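Local coordinates for protein beta-mannosidase (Trichoderma harzianum, PDB 4CVU) that probably hydrolyses beta-mannosidic bonds, releasing mannose from the non-reducing ends of oligosaccharides, as expected of a family 2 glycoside hydrolase, at residues N130-W135 / S424-P429; R420-G425 / G486-E491; F447-T452 / G466-N471; D459-V464 / Y513-I518. All blocks are in the same frame, centred on the assembly; numbering follows the deposited sequence.

Following the chain from the N terminus, contact 1 closes the longest loop. It brings 130-135, in the galactose-binding-like domain, against 424-429, beyond strand 418-421 of the catalytic barrel. Contact 2 starts where contact 1 ends and shares S424 and G425 with it. It joins the ends of strands 418-421 and 481-485. Contact 3 falls wholly within that second loop and ties the turn after strand 442-446 to helix 458-475. Contact 4 pairs the same helix with helix 506-528, and along the chain it crosses contacts 2 and 3. E467 and N471 of contact 3 bond to contact 1, while F449 packs on F517 of contact 4.

Contact 1. Residues N130-W135 / S424-P429; sequences NQFRQW and SGTYLP
F132 and Y427 both turn CG anti to the carbonyl carbon, with chi1 of -48° and -51°. From there the rings meet as a T-shaped (edge-to-face) pair, with planes at 83° and centroids 5.2 Å apart. The pair joins a loop of the galactose-binding-like domain to the loop after strand 418-421 of the catalytic barrel. The edge of Y427 does the touching. Its CE2 lies 3.5 Å from F132 CG, and CE2 and CD2 also press against F132 CB. On the far part of the F132 ring, CE1 comes within 3.3 Å of T426 OG1. CZ of the same ring lies 4.0 Å from G425 O. No hydrogen bond crosses between the segments; what meets directly is packing. F132 sits in a type I turn from N130 to R133. N130 OD1 accepts from F132 N at 2.7 Å in an Asx turn, which helps fix the backbone that carries the ring. Q131 CB rests over one face of the ring, toward its rim. Helix 458-475 takes the polar groups of both partners. Y427 OH is hydrogen-bonded to E467 OE2, and F132 O accepts from N471 ND2. Just past the turn, W135 NE1 donates back to N130 O at 3.2 Å, in the plane of the indole.

Contact 2. Residues R420-G425 / G486-E491; sequences RVWSSG and GGNEFE
The N488 amide meets both R420 and W422, each in a different way. The R420 side chain is extended from CG to NE and crosses N488 at about a right angle. Its NH2 points in the guanidinium plane to N488 OD1, 3.1 Å away, with an N-H...O angle of 155°. The donor is clearly tilted from the amide carbonyl plane, and the two flat groups stand 41° apart. W422 crosses N488 obliquely. Its NE1 lies 3.6 Å from N488 ND2, a van der Waals contact between two donors. S423 comes in beside the base of the asparagine, where N488 CB lies 3.3 Å from S423 OG and 3.2 Å from S423 O. The segments leave two parallel strands of the family 2 (beta/alpha)8 barrel, 418-421 and 481-485, and a cis peptide joins S423 to S424. Strand 442-446 lies between these strands and supplies E446, a partner outside both segments. E446 OE2 forms a salt bridge with R420 NE, and E446 OE1 is hydrogen-bonded to S423 OG. R420 NH1 has its own salt bridge, to E594. N488 ND2 is hydrogen-bonded to S450 OG and only weakly to E489 OE1, at 3.3 Å. With an alanine here in place of N488, R420 NH2 and S450 OG would probably lose their amide partner, and a gap is likely to open beside W422. G487 CA packs 3.6 Å from S423 OG.

Contact 3. Residues F447-T452 / G466-N471; sequences FQFSDT and GEITYN. With MAN (alpha-D-mannopyranose), chain E.
Within a beta-alpha-beta unit of the barrel, the turn after strand 442-446 folds back onto helix 458-475, with F447 on I468. The I468 CD1 methyl sits over one face of the F447 ring in a CH-pi contact. It is 3.8 Å from the ring centroid and 17° off the normal. The two side chains cross at about a right angle. I468 keeps CG1 beside the backbone N (chi1 -55°), and both branches reach the ring: CD1 lies 3.6 Å from F447 CG and CG2 lies 3.7 Å from F447 CZ. Cutting F447 back to an alanine is likely to take the ring surface from both I468 branches and leave a gap beside the helix. F449 presents its edge to the same methyl, CE2 to I468 CD1 at 4.4 Å. E467 reaches F449 from the opposite direction, its carboxylate only 8° from the ring plane and OE2 4.1 Å from F449 CE2. A salt bridge to R192 helps hold that oxygen, along with its bond to Y427. An inverse gamma turn at Q448 links the two phenylalanines, with F449 N bonded to F447 O at 2.7 Å. On the helix, E467 O takes N471 N and N471 ND2 from opposite faces. Farther out, F447 and I468 pack on L521 of helix 506-528, and F449 on F490 of helix 490-501.

Contact 4. Residues D459-V464 / Y513-I518; sequences DFKANV and YENLFI. With NAG (2-acetamido-2-deoxy-beta-D-glucopyranose), chain D; MAN (alpha-D-mannopyranose), chain B; MAN (alpha-D-mannopyranose), chain C.
Apolar packing centres on L516, whose two methyl groups reach different residues of helix 458-475. CD1 lies 4.3 Å from V464 CG1 and equally far from the aliphatic CG of K461. CD2 approaches the edge of the F460 ring, 4.2 Å from CE2. The polar encounter is between K461 and N515, both partly exposed. K461 bends at chi3 (-70°) and crosses N515 at about a right angle, so that NZ comes 3.3 Å from N515 ND2. Both are donors, and no bond joins them. The amide instead gives a hydrogen bond to D456 OD2, and the K461 side chain also touches D456. This nearby carboxylate may help offset the closeness of the two donors. Sugar contacts lie beyond the helix pair, where E514 and N515 border a glycan attached to the protein. E514 is extended beyond CG and faces an N-acetylglucosamine with its carboxylate. OE2 accepts from N2 of this sugar at 2.8 Å and 152°; the approach of OE1 to O3 is too short to be trusted in detail. N515 N lies 3.3 Å from O6 of a mannose. The axes of segments 459-464 and 513-518 run 22° from parallel and approach to 11.5 Å. Such side-by-side helices, running the same way with strand 481-485 and the shorter helix 490-501 between them in the chain, are characteristic of the outer layer of a (beta/alpha)8 barrel.

Contact 1. Residues N130-W135 / S424-P429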
# COMPACT_ATOMS: atom_id res chain seq x y z
N ASN A 130 31.76 2.25 -18.47
CA ASN A 130 30.99 1.25 -19.22
C ASN A 130 30.45 0.20 -18.29
O ASN A 130 31.19 -0.57 -17.68
CB ASN A 130 31.86 0.59 -20.32
CG ASN A 130 31.02 -0.15 -21.36
OD1 ASN A 130 30.06 -0.86 -21.02
ND2 ASN A 130 31.38 -0.02 -22.62
N GLN A 131 29.13 0.16 -18.18
CA GLN A 131 28.46 -0.85 -17.38
C GLN A 131 28.83 -2.27 -17.80
O GLN A 131 28.87 -3.15 -16.97
CB GLN A 131 26.93 -0.68 -17.52
CG GLN A 131 26.12 -1.64 -16.68
CD GLN A 131 24.60 -1.42 -16.72
OE1 GLN A 131 24.05 -0.51 -17.36
NE2 GLN A 131 23.91 -2.31 -16.07
N PHE A 132 29.06 -2.47 -19.10
CA PHE A 132 29.18 -3.79 -19.70
C PHE A 132 30.64 -4.32 -19.81
O PHE A 132 30.86 -5.29 -20.55
CB PHE A 132 28.57 -3.74 -21.12
CG PHE A 132 27.21 -3.08 -21.16
CD1 PHE A 132 26.23 -3.46 -20.28
CD2 PHE A 132 26.93 -2.13 -22.12
CE1 PHE A 132 24.97 -2.85 -20.32
CE2 PHE A 132 25.68 -1.51 -22.17
CZ PHE A 132 24.69 -1.88 -21.28
N ARG A 133 31.58 -3.71 -19.08
CA ARG A 133 33.01 -4.09 -19.12
C ARG A 133 33.58 -4.53 -17.78
O ARG A 133 33.17 -4.04 -16.73
CB ARG A 133 33.89 -2.93 -19.65
CG ARG A 133 33.79 -2.77 -21.15
CD ARG A 133 34.57 -1.59 -21.67
NE ARG A 133 36.02 -1.83 -21.80
CZ ARG A 133 36.89 -0.91 -22.16
NH1 ARG A 133 36.48 0.33 -22.44
NH2 ARG A 133 38.19 -1.20 -22.25
N GLN A 134 34.52 -5.47 -17.85
CA GLN A 134 35.33 -5.87 -16.72
C GLN A 134 36.49 -4.89 -16.66
O GLN A 134 37.21 -4.71 -17.67
CB GLN A 134 35.86 -7.28 -16.92
CG GLN A 134 36.75 -7.82 -15.81
CD GLN A 134 37.17 -9.25 -16.10
OE1 GLN A 134 37.70 -9.55 -17.17
NE2 GLN A 134 36.96 -10.15 -15.13
N TRP A 135 36.67 -4.25 -15.50
CA TRP A 135 37.75 -3.30 -15.33
C TRP A 135 38.76 -3.86 -14.35
O TRP A 135 38.38 -4.50 -13.37
CB TRP A 135 37.20 -1.95 -14.82
CG TRP A 135 36.19 -1.28 -15.74
CD1 TRP A 135 34.82 -1.25 -15.57
CD2 TRP A 135 36.45 -0.52 -16.93
NE1 TRP A 135 34.23 -0.54 -16.59
CE2 TRP A 135 35.21 -0.08 -17.43
CE3 TRP A 135 37.61 -0.15 -17.61
CZ2 TRP A 135 35.10 0.69 -18.60
CZ3 TRP A 135 37.50 0.61 -18.76
CH2 TRP A 135 36.25 1.02 -19.24
N SER A 424 17.79 -2.80 -25.31
CA SER A 424 18.82 -2.85 -24.29
C SER A 424 18.25 -2.66 -22.92
O SER A 424 17.70 -1.59 -22.58
CB SER A 424 19.92 -1.80 -24.53
OG SER A 424 20.77 -1.61 -23.36
N GLY A 425 18.19 -3.82 -22.29
CA GLY A 425 18.68 -4.13 -20.95
C GLY A 425 20.18 -4.41 -21.05
O GLY A 425 20.99 -3.47 -21.21
N THR A 426 20.57 -5.67 -20.94
CA THR A 426 21.98 -5.94 -20.75
C THR A 426 22.49 -7.28 -21.23
O THR A 426 21.69 -8.16 -21.55
CB THR A 426 22.27 -5.83 -19.24
OG1 THR A 426 23.67 -5.61 -19.04
CG2 THR A 426 21.86 -7.05 -18.52
N TYR A 427 23.83 -7.45 -21.22
CA TYR A 427 24.47 -8.77 -21.41
C TYR A 427 24.25 -9.59 -20.17
O TYR A 427 24.64 -9.19 -19.08
CB TYR A 427 25.99 -8.68 -21.75
CG TYR A 427 26.30 -7.74 -22.88
CD1 TYR A 427 26.17 -8.14 -24.20
CD2 TYR A 427 26.64 -6.41 -22.63
CE1 TYR A 427 26.42 -7.26 -25.24
CE2 TYR A 427 26.91 -5.53 -23.65
CZ TYR A 427 26.77 -5.95 -24.96
OH TYR A 427 27.00 -5.04 -25.96
N LEU A 428 23.61 -10.76 -20.32
CA LEU A 428 23.27 -11.57 -19.17
C LEU A 428 24.50 -12.14 -18.51
O LEU A 428 25.48 -12.54 -19.17
CB LEU A 428 22.30 -12.71 -19.52
CG LEU A 428 20.95 -12.33 -20.15
CD1 LEU A 428 20.13 -13.58 -20.37
CD2 LEU A 428 20.17 -11.33 -19.30
N PRO A 429 24.46 -12.21 -17.19
CA PRO A 429 25.56 -12.87 -16.48
C PRO A 429 25.64 -14.36 -16.81
O PRO A 429 24.63 -14.96 -17.18
CB PRO A 429 25.18 -12.66 -15.00
CG PRO A 429 24.28 -11.49 -14.99
CD PRO A 429 23.53 -11.51 -16.29

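Contact 2. Residues R420-G425 / G486-E491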
# COMPACT_ATOMS: atom_id res chain seq x y z
N ARG A 420 14.32 -14.39 -27.17
CA ARG A 420 15.13 -13.30 -27.65
C ARG A 420 15.50 -12.41 -26.49
O ARG A 420 14.61 -11.81 -25.89
CB ARG A 420 14.40 -12.47 -28.69
CG ARG A 420 15.07 -11.13 -28.92
CD ARG A 420 14.61 -10.55 -30.24
NE ARG A 420 15.15 -9.21 -30.46
CZ ARG A 420 14.45 -8.09 -30.57
NH1 ARG A 420 13.13 -8.06 -30.46
NH2 ARG A 420 15.09 -6.96 -30.80
N VAL A 421 16.79 -12.32 -26.20
CA VAL A 421 17.30 -11.48 -25.14
C VAL A 421 17.44 -10.06 -25.71
O VAL A 421 18.45 -9.70 -26.31
CB VAL A 421 18.62 -12.00 -24.54
CG1 VAL A 421 19.01 -11.18 -23.32
CG2 VAL A 421 18.50 -13.44 -24.16
N TRP A 422 16.39 -9.28 -25.49
CA TRP A 422 16.15 -7.99 -26.07
C TRP A 422 17.19 -6.94 -25.69
O TRP A 422 17.60 -6.87 -24.54
CB TRP A 422 14.75 -7.53 -25.60
CG TRP A 422 14.40 -6.11 -26.00
CD1 TRP A 422 13.90 -5.71 -27.21
CD2 TRP A 422 14.54 -4.94 -25.21
NE1 TRP A 422 13.69 -4.35 -27.20
CE2 TRP A 422 14.09 -3.85 -25.99
CE3 TRP A 422 15.03 -4.68 -23.92
CZ2 TRP A 422 14.11 -2.53 -25.53
CZ3 TRP A 422 15.04 -3.38 -23.45
CH2 TRP A 422 14.59 -2.32 -24.25
N SER A 423 17.60 -6.12 -26.65
CA SER A 423 18.47 -4.95 -26.34
C SER A 423 17.61 -3.70 -26.29
O SER A 423 16.76 -3.52 -27.17
CB SER A 423 19.60 -4.82 -27.38
OG SER A 423 19.09 -4.70 -28.73
N SER A 424 17.79 -2.80 -25.31
CA SER A 424 18.82 -2.85 -24.29
C SER A 424 18.25 -2.66 -22.92
O SER A 424 17.70 -1.59 -22.58
CB SER A 424 19.92 -1.80 -24.53
OG SER A 424 20.77 -1.61 -23.36
N GLY A 425 18.19 -3.82 -22.29
CA GLY A 425 18.68 -4.13 -20.95
C GLY A 425 20.18 -4.41 -21.05
O GLY A 425 20.99 -3.47 -21.21
N GLY A 486 23.24 -6.92 -33.64
CA GLY A 486 23.93 -5.67 -33.28
C GLY A 486 23.11 -4.71 -32.44
O GLY A 486 23.65 -3.89 -31.67
N GLY A 487 21.78 -4.83 -32.55
CA GLY A 487 20.90 -3.94 -31.79
C GLY A 487 19.48 -3.91 -32.27
O GLY A 487 19.13 -4.46 -33.34
N ASN A 488 18.65 -3.26 -31.49
CA ASN A 488 17.21 -3.31 -31.70
C ASN A 488 16.71 -2.16 -32.57
O ASN A 488 16.97 -1.03 -32.32
CB ASN A 488 16.53 -3.36 -30.33
CG ASN A 488 15.05 -3.14 -30.39
OD1 ASN A 488 14.32 -3.92 -30.97
ND2 ASN A 488 14.59 -2.02 -29.83
N GLU A 489 15.95 -2.53 -33.60
CA GLU A 489 15.20 -1.59 -34.48
C GLU A 489 15.95 -0.50 -35.28
O GLU A 489 15.56 0.66 -35.24
CB GLU A 489 14.06 -0.95 -33.68
CG GLU A 489 12.72 -1.64 -33.93
CD GLU A 489 11.87 -1.77 -32.69
OE1 GLU A 489 12.09 -0.98 -31.73
OE2 GLU A 489 10.95 -2.66 -32.68
N PHE A 490 16.99 -0.87 -36.00
CA PHE A 490 17.73 0.05 -36.77
C PHE A 490 17.16 0.18 -38.18
O PHE A 490 16.56 1.15 -38.48
CB PHE A 490 19.19 -0.39 -36.82
CG PHE A 490 19.93 0.00 -35.61
CD1 PHE A 490 19.80 -0.71 -34.44
CD2 PHE A 490 20.67 1.14 -35.60
CE1 PHE A 490 20.44 -0.29 -33.31
CE2 PHE A 490 21.33 1.57 -34.47
CZ PHE A 490 21.22 0.85 -33.32
N GLU A 491 17.33 -0.84 -39.00
CA GLU A 491 17.00 -0.76 -40.42
C GLU A 491 15.49 -0.72 -40.71
O GLU A 491 15.05 -0.28 -41.79
CB GLU A 491 17.62 -1.94 -41.14
CG GLU A 491 19.15 -1.82 -41.41
CD GLU A 491 19.73 -3.02 -42.16
OE1 GLU A 491 19.08 -3.47 -43.12
OE2 GLU A 491 20.83 -3.51 -41.81

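Contact 3. Residues F447-T452 / G466-N471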
# COMPACT_ATOMS: atom_id res chain seq x y z
N PHE A 447 23.57 -7.01 -28.81
CA PHE A 447 24.44 -5.98 -28.24
C PHE A 447 23.60 -4.79 -27.74
O PHE A 447 22.54 -4.50 -28.29
CB PHE A 447 25.46 -5.50 -29.29
CG PHE A 447 26.37 -6.58 -29.84
CD1 PHE A 447 26.71 -7.70 -29.09
CD2 PHE A 447 26.92 -6.44 -31.11
CE1 PHE A 447 27.56 -8.66 -29.61
CE2 PHE A 447 27.78 -7.40 -31.63
CZ PHE A 447 28.09 -8.52 -30.87
N GLN A 448 24.08 -4.06 -26.71
CA GLN A 448 23.21 -3.09 -26.03
C GLN A 448 23.00 -1.78 -26.78
O GLN A 448 23.47 -0.73 -26.39
CB GLN A 448 23.68 -2.89 -24.57
CG GLN A 448 23.84 -4.20 -23.81
CD GLN A 448 22.61 -5.08 -23.88
OE1 GLN A 448 21.50 -4.60 -23.75
NE2 GLN A 448 22.81 -6.37 -24.05
N PHE A 449 22.30 -1.84 -27.90
CA PHE A 449 22.00 -0.67 -28.67
C PHE A 449 20.54 -0.76 -29.16
O PHE A 449 20.13 -1.78 -29.71
CB PHE A 449 22.94 -0.57 -29.88
CG PHE A 449 24.39 -0.49 -29.51
CD1 PHE A 449 25.01 0.74 -29.30
CD2 PHE A 449 25.15 -1.65 -29.40
CE1 PHE A 449 26.37 0.81 -28.98
CE2 PHE A 449 26.49 -1.60 -29.07
CZ PHE A 449 27.10 -0.35 -28.86
N SER A 450 19.75 0.30 -28.96
CA SER A 450 18.30 0.14 -29.03
C SER A 450 17.44 1.41 -29.27
O SER A 450 17.45 2.34 -28.48
CB SER A 450 17.85 -0.60 -27.75
OG SER A 450 16.46 -0.87 -27.75
N ASP A 451 16.74 1.43 -30.41
CA ASP A 451 15.71 2.39 -30.70
C ASP A 451 16.20 3.85 -30.69
O ASP A 451 15.48 4.77 -30.30
CB ASP A 451 14.57 2.20 -29.69
CG ASP A 451 13.27 2.83 -30.16
OD1 ASP A 451 13.08 3.05 -31.39
OD2 ASP A 451 12.42 3.13 -29.27
N THR A 452 17.43 4.03 -31.10
CA THR A 452 17.98 5.34 -31.37
C THR A 452 19.25 5.11 -32.16
O THR A 452 19.69 3.96 -32.33
CB THR A 452 18.25 6.13 -30.08
OG1 THR A 452 18.50 7.52 -30.39
CG2 THR A 452 19.40 5.52 -29.30
N GLY A 466 35.79 -2.43 -26.39
CA GLY A 466 36.10 -3.08 -25.11
C GLY A 466 34.91 -3.95 -24.70
O GLY A 466 35.07 -5.11 -24.31
N GLU A 467 33.73 -3.39 -24.87
CA GLU A 467 32.46 -4.04 -24.50
C GLU A 467 32.15 -5.23 -25.36
O GLU A 467 31.91 -6.31 -24.83
CB GLU A 467 31.33 -3.00 -24.52
CG GLU A 467 29.94 -3.50 -24.85
CD GLU A 467 28.96 -2.36 -24.91
OE1 GLU A 467 29.35 -1.22 -24.58
OE2 GLU A 467 27.79 -2.60 -25.28
N ILE A 468 32.15 -5.07 -26.68
CA ILE A 468 31.84 -6.20 -27.54
C ILE A 468 32.85 -7.34 -27.39
O ILE A 468 32.46 -8.49 -27.36
CB ILE A 468 31.75 -5.81 -29.03
CG1 ILE A 468 30.76 -4.67 -29.24
CG2 ILE A 468 31.34 -7.00 -29.86
CD1 ILE A 468 29.39 -4.94 -28.67
N THR A 469 34.14 -7.00 -27.27
CA THR A 469 35.20 -8.00 -27.15
C THR A 469 35.10 -8.81 -25.84
O THR A 469 35.18 -10.04 -25.84
CB THR A 469 36.60 -7.34 -27.23
OG1 THR A 469 36.74 -6.63 -28.48
CG2 THR A 469 37.68 -8.39 -27.12
N TYR A 470 34.91 -8.11 -24.73
CA TYR A 470 34.74 -8.78 -23.43
C TYR A 470 33.52 -9.73 -23.40
O TYR A 470 33.61 -10.90 -23.04
CB TYR A 470 34.59 -7.74 -22.32
CG TYR A 470 34.25 -8.37 -20.98
CD1 TYR A 470 35.15 -9.21 -20.35
CD2 TYR A 470 33.01 -8.16 -20.37
CE1 TYR A 470 34.85 -9.80 -19.14
CE2 TYR A 470 32.69 -8.74 -19.15
CZ TYR A 470 33.61 -9.56 -18.53
OH TYR A 470 33.33 -10.15 -17.33
N ASN A 471 32.35 -9.22 -23.78
CA ASN A 471 31.12 -10.02 -23.69
C ASN A 471 31.02 -11.15 -24.73
O ASN A 471 30.59 -12.25 -24.37
CB ASN A 471 29.92 -9.12 -23.71
CG ASN A 471 29.78 -8.34 -22.43
OD1 ASN A 471 29.47 -8.91 -21.38
ND2 ASN A 471 30.03 -7.03 -22.50
C1 MAN E . 42.58 -5.07 -24.78
C2 MAN E . 42.04 -4.87 -23.37
C3 MAN E . 40.67 -5.54 -23.25
C4 MAN E . 39.71 -5.02 -24.31
C5 MAN E . 40.36 -5.11 -25.70
C6 MAN E . 39.55 -4.42 -26.78
O2 MAN E . 41.90 -3.50 -23.14
O3 MAN E . 40.16 -5.32 -21.96
O4 MAN E . 38.55 -5.84 -24.30
O5 MAN E . 41.67 -4.54 -25.72
O6 MAN E . 40.11 -4.72 -28.06

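Contact 4. Residues D459-V464 / Y513-I518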
# COMPACT_ATOMS: atom_id res chain seq x y z
N ASP A 459 36.71 7.61 -29.59
CA ASP A 459 36.69 7.21 -28.18
C ASP A 459 35.47 6.33 -27.85
O ASP A 459 35.60 5.34 -27.14
CB ASP A 459 36.71 8.43 -27.24
CG ASP A 459 38.13 8.99 -27.05
OD1 ASP A 459 39.12 8.34 -27.45
OD2 ASP A 459 38.25 10.09 -26.48
N PHE A 460 34.30 6.71 -28.38
CA PHE A 460 33.05 5.94 -28.17
C PHE A 460 33.20 4.53 -28.73
O PHE A 460 32.98 3.54 -28.03
CB PHE A 460 31.85 6.65 -28.81
CG PHE A 460 30.52 5.94 -28.58
CD1 PHE A 460 29.79 6.16 -27.41
CD2 PHE A 460 29.99 5.09 -29.55
CE1 PHE A 460 28.56 5.53 -27.20
CE2 PHE A 460 28.77 4.45 -29.35
CZ PHE A 460 28.06 4.67 -28.18
N LYS A 461 33.64 4.45 -29.98
CA LYS A 461 33.95 3.15 -30.58
C LYS A 461 34.94 2.33 -29.76
O LYS A 461 34.73 1.13 -29.53
CB LYS A 461 34.49 3.32 -31.99
CG LYS A 461 34.79 2.02 -32.71
CD LYS A 461 35.68 2.24 -33.94
CE LYS A 461 34.92 2.96 -35.05
NZ LYS A 461 35.85 3.54 -36.04
N ALA A 462 36.03 2.96 -29.35
CA ALA A 462 37.03 2.22 -28.56
C ALA A 462 36.36 1.59 -27.32
O ALA A 462 36.61 0.45 -26.99
CB ALA A 462 38.19 3.11 -28.17
N ASN A 463 35.48 2.36 -26.68
CA ASN A 463 34.75 1.89 -25.49
C ASN A 463 33.83 0.72 -25.87
O ASN A 463 33.86 -0.32 -25.24
CB ASN A 463 33.93 3.04 -24.86
CG ASN A 463 33.52 2.75 -23.42
OD1 ASN A 463 33.81 1.71 -22.87
ND2 ASN A 463 32.82 3.69 -22.81
N VAL A 464 33.07 0.88 -26.95
CA VAL A 464 32.20 -0.19 -27.45
C VAL A 464 33.00 -1.46 -27.73
O VAL A 464 32.60 -2.58 -27.37
CB VAL A 464 31.44 0.25 -28.73
CG1 VAL A 464 30.81 -0.95 -29.41
CG2 VAL A 464 30.35 1.27 -28.39
N TYR A 513 26.48 3.76 -39.10
CA TYR A 513 25.80 2.52 -38.81
C TYR A 513 26.60 1.34 -39.32
O TYR A 513 26.89 0.41 -38.56
CB TYR A 513 24.36 2.50 -39.37
CG TYR A 513 23.72 1.12 -39.43
CD1 TYR A 513 23.29 0.48 -38.27
CD2 TYR A 513 23.52 0.47 -40.65
CE1 TYR A 513 22.70 -0.79 -38.33
CE2 TYR A 513 22.92 -0.77 -40.71
CZ TYR A 513 22.51 -1.40 -39.54
OH TYR A 513 21.92 -2.65 -39.59
N GLU A 514 26.92 1.37 -40.60
CA GLU A 514 27.73 0.32 -41.22
C GLU A 514 29.09 0.23 -40.54
O GLU A 514 29.55 -0.85 -40.22
CB GLU A 514 27.93 0.58 -42.71
CG GLU A 514 26.66 0.41 -43.50
CD GLU A 514 26.90 0.48 -44.99
OE1 GLU A 514 27.91 1.11 -45.40
OE2 GLU A 514 26.07 -0.10 -45.74
N ASN A 515 29.70 1.38 -40.28
CA ASN A 515 31.04 1.40 -39.71
C ASN A 515 31.05 0.79 -38.31
O ASN A 515 31.91 -0.04 -38.00
CB ASN A 515 31.60 2.82 -39.68
CG ASN A 515 32.98 2.89 -39.06
OD1 ASN A 515 33.94 2.41 -39.64
ND2 ASN A 515 33.07 3.42 -37.87
N LEU A 516 30.07 1.17 -37.48
CA LEU A 516 30.03 0.63 -36.10
C LEU A 516 29.50 -0.80 -36.08
O LEU A 516 30.18 -1.73 -35.59
CB LEU A 516 29.18 1.49 -35.16
CG LEU A 516 29.24 1.09 -33.68
CD1 LEU A 516 30.67 1.03 -33.20
CD2 LEU A 516 28.43 2.02 -32.78
N PHE A 517 28.29 -0.98 -36.62
CA PHE A 517 27.57 -2.26 -36.44
C PHE A 517 27.98 -3.36 -37.43
O PHE A 517 27.66 -4.53 -37.23
CB PHE A 517 26.05 -2.02 -36.44
CG PHE A 517 25.59 -1.17 -35.28
CD1 PHE A 517 25.39 -1.75 -34.02
CD2 PHE A 517 25.42 0.19 -35.42
CE1 PHE A 517 25.00 -0.99 -32.94
CE2 PHE A 517 25.02 0.96 -34.34
CZ PHE A 517 24.82 0.37 -33.09
N ILE A 518 28.74 -3.03 -38.46
CA ILE A 518 29.17 -4.07 -39.39
C ILE A 518 30.71 -4.17 -39.43
O ILE A 518 31.27 -5.17 -39.02
CB ILE A 518 28.59 -3.84 -40.79
CG1 ILE A 518 27.06 -3.80 -40.74
CG2 ILE A 518 29.04 -4.93 -41.75
CD1 ILE A 518 26.41 -3.45 -42.08
C1 NAG D . 24.89 1.60 -49.62
C2 NAG D . 26.30 1.49 -49.10
C3 NAG D . 26.52 2.51 -48.00
C4 NAG D . 26.16 3.91 -48.46
C5 NAG D . 24.72 3.83 -48.97
C6 NAG D . 24.11 5.16 -49.39
C7 NAG D . 27.37 -0.71 -49.05
C8 NAG D . 27.57 -1.99 -48.34
N2 NAG D . 26.56 0.19 -48.50
O3 NAG D . 27.82 2.39 -47.50
O4 NAG D . 26.20 4.76 -47.32
O5 NAG D . 24.65 2.92 -50.05
O6 NAG D . 25.10 5.81 -50.11
O7 NAG D . 27.92 -0.55 -50.12
C1 MAN B . 31.30 6.20 -45.22
C2 MAN B . 32.83 6.25 -45.20
C3 MAN B . 33.33 5.02 -45.93
C4 MAN B . 32.75 3.75 -45.29
C5 MAN B . 31.23 3.81 -45.20
C6 MAN B . 30.66 2.60 -44.45
O2 MAN B . 33.36 6.13 -43.88
O3 MAN B . 34.72 4.96 -45.79
O4 MAN B . 33.12 2.62 -46.03
O5 MAN B . 30.85 5.01 -44.55
O6 MAN B . 30.99 2.60 -43.08
C1 MAN C . 33.64 7.35 -43.20
C2 MAN C . 34.52 6.97 -42.00
C3 MAN C . 33.71 6.29 -40.93
C4 MAN C . 32.46 7.11 -40.59
C5 MAN C . 31.66 7.31 -41.86
C6 MAN C . 30.38 8.08 -41.55
O2 MAN C . 35.11 8.13 -41.46
O3 MAN C . 34.46 6.11 -39.76
O4 MAN C . 31.71 6.42 -39.59
O5 MAN C . 32.45 8.02 -42.81
O6 MAN C . 29.52 8.11 -42.69